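Local coordinates for protein toluene, o-xylene monooxygenase oxygenase subunit (Pseudomonas stutzeri, PDB 2INC) that forms part of the hydroxylase of a multicomponent monooxygenase that probably uses dioxygen to hydroxylate toluene and o-xylene, at residues N80-Q83 / D84-S88; Y89-G92 / L93-Q96. All blocks are in the same frame, centred on the assembly; numbering follows the deposited sequence.

Contact 1 (N80-Q83 / D84-S88); sequences NLLQ and DGQES
Leu82 and Gln86 sit one turn apart on helix 76-99 and are joined first through the backbone. Gln86 N donates to Leu82 O at 3.1 Å in a nearly straight bond (169°), with the donor in the carbonyl plane. Three further i to i+4 bonds run beside it: Asp84 N to Asn80 O, Gly85 N to Leu81 O and Glu87 N to Gln83 O. A water adds a second donor to Leu82 O, 2.6 Å away, and accepts only a weak bond from Gln86 NE2. Ser88 OG bends back to Asp84 O, 3.0 Å away, and meets it from the face of the carbonyl plane opposite Ser88 N, so that oxygen is gripped twice.

Side-chain touches are lighter. Leu82 CD2 meets Gln86 CG at 4.0 Å, and Gln83 OE1 lies 3.6 Å from the same methylene. The bend in the Gln83 chain (chi2 -64°) brings OE1 alongside CB and CG of Gln86; the two amide planes are 16° apart.

The polar tips find their stronger partners further off. Gln83 NE2 bonds to Asp253, Glu87 OE1 makes a salt bridge to Arg157 NE, and Asp84 OD2 pairs with a basic side chain of another protein's chain. One helical turn therefore sends its charges two ways, inward to helix 142-172 and outward across a subunit boundary; these outside basic partners probably favour the ionised form of the Asp84 and Glu87 carboxylates.

Contact 2 (Y89-G92 / L93-Q96); sequences YVQG and LFDQ
Val90 lays its CG1 methyl over a face of the Phe94 ring, 3.8 Å from the ring centroid and 22° off the normal: a CH-pi contact, displaced toward the rim so that the nearest ring atom is CZ, 3.5 Å from CG1. The two side chains lie side by side and point the same way. Placing CG1 anti to the backbone N (chi1 170°) is what carries that methyl forward along the helix to the ring. One residue earlier, Leu93 lies against the Tyr89 ring in an apolar contact. Its CG stands over one ring face, and its CD1 approaches the phenol end, 3.6 Å from CZ of Tyr89. The amide of Gln91 merely grazes Phe94, with OE1 at 4.1 Å from CD1.

Beneath these side chains the i to i+4 bonds set the spacing. Phe94 N reaches Val90 O at 2.9 Å, and Leu93 N, Asp95 N and Gln96 N bond in the same manner to Tyr89, Gln91 and Gly92; the last, from Gln96 N to Gly92 O, is 2.7 Å long.

Further out, helices 142-172 and 241-268 close over the apolar side: the Phe94 ring meets that of Tyr164 with planes only about 10° apart, Val90 rests on Leu246, and Tyr89 and Leu93 both touch Leu245. The other copy of this protein takes part as well, its Tyr89 packing on Leu93 and its Gln248 donating to Gln96 O, while Asp95 OD1 accepts from the backbone of another protein's chain. Dispersion and CH-pi contact thus dominate the buried face of the turn, and directional polar bonds appear where it borders other chains.

Contacts 1 and 2 are consecutive pieces of one helix, 76-99, with centres 12 Å apart; contact 1 closes at Ser88 and contact 2 opens at Tyr89. Both lie on the same side of the chain's centre, both belong to the ferritin-like hydroxylase part of the chain, and both lean on helices 142-172 and 241-268. The character shifts along the axis, from a polar, charge-bearing section to one rich in aromatic and aliphatic groups. Each also touches the second copy of this protein, where Gln86 of contact 1 and Gln96 of contact 2 pair weakly across copies, so helix 76-99 forms part of the interface between the two copies.

Contact 1 (N80-Q83 / D84-S88)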
loop_
_atom_site.group_PDB
_atom_site.type_symbol
_atom_site.label_atom_id
_atom_site.label_comp_id
_atom_site.label_asym_id
_atom_site.label_seq_id
_atom_site.Cartn_x
_atom_site.Cartn_y
_atom_site.Cartn_z
ATOM N N ASN B 80 -9.366 0.498 11.968
ATOM C CA ASN B 80 -7.999 0.017 12.230
ATOM C C ASN B 80 -6.970 1.160 12.153
ATOM O O ASN B 80 -5.999 1.196 12.944
ATOM C CB ASN B 80 -7.593 -1.100 11.308
ATOM C CG ASN B 80 -8.292 -2.419 11.599
ATOM O OD1 ASN B 80 -8.717 -3.090 10.670
ATOM N ND2 ASN B 80 -8.380 -2.812 12.856
ATOM N N LEU B 81 -7.165 2.129 11.255
ATOM C CA LEU B 81 -6.280 3.289 11.249
ATOM C C LEU B 81 -6.327 4.039 12.588
ATOM O O LEU B 81 -5.289 4.391 13.158
ATOM C CB LEU B 81 -6.630 4.279 10.134
ATOM C CG LEU B 81 -6.103 3.926 8.752
ATOM C CD1 LEU B 81 -6.753 4.883 7.728
ATOM C CD2 LEU B 81 -4.571 4.072 8.728
ATOM N N LEU B 82 -7.529 4.267 13.085
ATOM C CA LEU B 82 -7.740 5.057 14.292
ATOM C C LEU B 82 -7.132 4.310 15.452
ATOM O O LEU B 82 -6.369 4.870 16.258
ATOM C CB LEU B 82 -9.246 5.211 14.524
ATOM C CG LEU B 82 -9.842 6.241 15.508
ATOM C CD1 LEU B 82 -11.067 5.661 16.159
ATOM C CD2 LEU B 82 -8.957 6.792 16.525
ATOM N N GLN B 83 -7.475 3.033 15.550
ATOM C CA GLN B 83 -7.048 2.261 16.718
ATOM C C GLN B 83 -5.595 1.813 16.715
ATOM O O GLN B 83 -5.004 1.619 17.778
ATOM C CB GLN B 83 -7.974 1.085 16.967
ATOM C CG GLN B 83 -9.383 1.488 17.316
ATOM C CD GLN B 83 -9.501 2.256 18.616
ATOM O OE1 GLN B 83 -9.114 3.414 18.698
ATOM N NE2 GLN B 83 -10.115 1.642 19.621
ATOM N N ASP B 84 -4.998 1.653 15.538
ATOM C CA ASP B 84 -3.560 1.494 15.504
ATOM C C ASP B 84 -2.863 2.765 16.025
ATOM O O ASP B 84 -1.871 2.664 16.717
ATOM C CB ASP B 84 -3.093 1.139 14.096
ATOM C CG ASP B 84 -1.653 0.790 14.044
ATOM O OD1 ASP B 84 -1.226 -0.213 14.699
ATOM O OD2 ASP B 84 -0.953 1.494 13.308
ATOM N N GLY B 85 -3.370 3.969 15.725
ATOM C CA GLY B 85 -2.754 5.180 16.358
ATOM C C GLY B 85 -2.885 5.169 17.882
ATOM O O GLY B 85 -1.907 5.323 18.618
ATOM N N GLN B 86 -4.089 4.923 18.374
ATOM C CA GLN B 86 -4.357 4.840 19.817
ATOM C C GLN B 86 -3.583 3.729 20.505
ATOM O O GLN B 86 -3.163 3.902 21.668
ATOM C CB GLN B 86 -5.866 4.658 20.038
ATOM C CG GLN B 86 -6.646 5.923 19.618
ATOM C CD GLN B 86 -6.261 7.145 20.470
ATOM O OE1 GLN B 86 -6.315 7.095 21.707
ATOM N NE2 GLN B 86 -5.872 8.239 19.810
ATOM N N GLU B 87 -3.402 2.581 19.843
ATOM C CA GLU B 87 -2.572 1.517 20.437
ATOM C C GLU B 87 -1.096 1.840 20.402
ATOM O O GLU B 87 -0.374 1.326 21.240
ATOM C CB GLU B 87 -2.769 0.141 19.793
ATOM C CG GLU B 87 -4.053 -0.553 20.195
ATOM C CD GLU B 87 -4.191 -0.809 21.731
ATOM O OE1 GLU B 87 -4.662 0.102 22.453
ATOM O OE2 GLU B 87 -3.854 -1.943 22.193
ATOM N N SER B 88 -0.634 2.645 19.420
ATOM C CA SER B 88 0.781 3.087 19.432
ATOM C C SER B 88 0.966 3.934 20.671
ATOM O O SER B 88 2.009 3.910 21.288
ATOM C CB SER B 88 1.097 3.938 18.206
ATOM O OG SER B 88 1.078 3.131 17.037
HETATM O O HOH W 1 -5.636 7.403 16.442
#

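Contact 2 (Y89-G92 / L93-Q96)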
loop_
_atom_site.group_PDB
_atom_site.type_symbol
_atom_site.label_atom_id
_atom_site.label_comp_id
_atom_site.label_asym_id
_atom_site.label_seq_id
_atom_site.Cartn_x
_atom_site.Cartn_y
_atom_site.Cartn_z
ATOM N N TYR B 89 -0.050 4.726 21.012
ATOM C CA TYR B 89 0.016 5.520 22.218
ATOM C C TYR B 89 0.025 4.670 23.509
ATOM O O TYR B 89 0.914 4.806 24.355
ATOM C CB TYR B 89 -1.110 6.546 22.216
ATOM C CG TYR B 89 -1.312 7.253 23.530
ATOM C CD1 TYR B 89 -0.324 8.103 24.061
ATOM C CD2 TYR B 89 -2.483 7.106 24.235
ATOM C CE1 TYR B 89 -0.505 8.733 25.282
ATOM C CE2 TYR B 89 -2.663 7.716 25.463
ATOM C CZ TYR B 89 -1.663 8.546 25.969
ATOM O OH TYR B 89 -1.838 9.212 27.154
ATOM N N VAL B 90 -0.952 3.809 23.677
ATOM C CA VAL B 90 -1.008 2.980 24.879
ATOM C C VAL B 90 0.186 2.071 24.991
ATOM O O VAL B 90 0.774 1.947 26.071
ATOM C CB VAL B 90 -2.345 2.172 24.933
ATOM C CG1 VAL B 90 -2.290 1.135 26.054
ATOM C CG2 VAL B 90 -3.464 3.127 25.135
ATOM N N GLN B 91 0.595 1.460 23.895
ATOM C CA GLN B 91 1.717 0.542 23.978
ATOM C C GLN B 91 3.018 1.325 24.245
ATOM O O GLN B 91 3.872 0.842 24.972
ATOM C CB GLN B 91 1.786 -0.458 22.796
ATOM C CG GLN B 91 0.381 -1.145 22.459
ATOM C CD GLN B 91 -0.156 -2.221 23.485
ATOM O OE1 GLN B 91 0.575 -3.122 23.913
ATOM N NE2 GLN B 91 -1.443 -2.118 23.855
ATOM N N GLY B 92 3.113 2.565 23.760
ATOM C CA GLY B 92 4.219 3.383 24.142
ATOM C C GLY B 92 4.239 3.648 25.633
ATOM O O GLY B 92 5.304 3.556 26.247
ATOM N N LEU B 93 3.088 4.036 26.206
ATOM C CA LEU B 93 2.972 4.237 27.660
ATOM C C LEU B 93 3.421 3.037 28.406
ATOM O O LEU B 93 4.205 3.159 29.342
ATOM C CB LEU B 93 1.549 4.491 28.121
ATOM C CG LEU B 93 1.101 5.929 27.913
ATOM C CD1 LEU B 93 -0.404 6.112 28.275
ATOM C CD2 LEU B 93 2.029 6.866 28.731
ATOM N N PHE B 94 2.911 1.875 28.032
ATOM C CA PHE B 94 3.329 0.638 28.706
ATOM C C PHE B 94 4.843 0.471 28.608
ATOM O O PHE B 94 5.507 0.093 29.582
ATOM C CB PHE B 94 2.662 -0.571 28.073
ATOM C CG PHE B 94 1.154 -0.676 28.348
ATOM C CD1 PHE B 94 0.419 -1.714 27.764
ATOM C CD2 PHE B 94 0.497 0.242 29.165
ATOM C CE1 PHE B 94 -0.921 -1.846 27.984
ATOM C CE2 PHE B 94 -0.901 0.123 29.394
ATOM C CZ PHE B 94 -1.585 -0.944 28.814
ATOM N N ASP B 95 5.391 0.707 27.411
ATOM C CA ASP B 95 6.809 0.420 27.189
ATOM C C ASP B 95 7.620 1.416 27.983
ATOM O O ASP B 95 8.535 1.066 28.670
ATOM C CB ASP B 95 7.105 0.534 25.705
ATOM C CG ASP B 95 8.542 0.232 25.324
ATOM O OD1 ASP B 95 9.225 -0.600 25.979
ATOM O OD2 ASP B 95 8.934 0.739 24.232
ATOM N N GLN B 96 7.290 2.696 27.863
ATOM C CA GLN B 96 8.147 3.724 28.430
ATOM C C GLN B 96 8.012 3.843 29.964
ATOM O O GLN B 96 8.995 4.128 30.661
ATOM C CB GLN B 96 7.962 5.019 27.584
ATOM C CG GLN B 96 8.555 4.648 26.164
ATOM C CD GLN B 96 8.888 5.805 25.265
ATOM O OE1 GLN B 96 9.477 6.767 25.708
ATOM N NE2 GLN B 96 8.556 5.676 23.939
#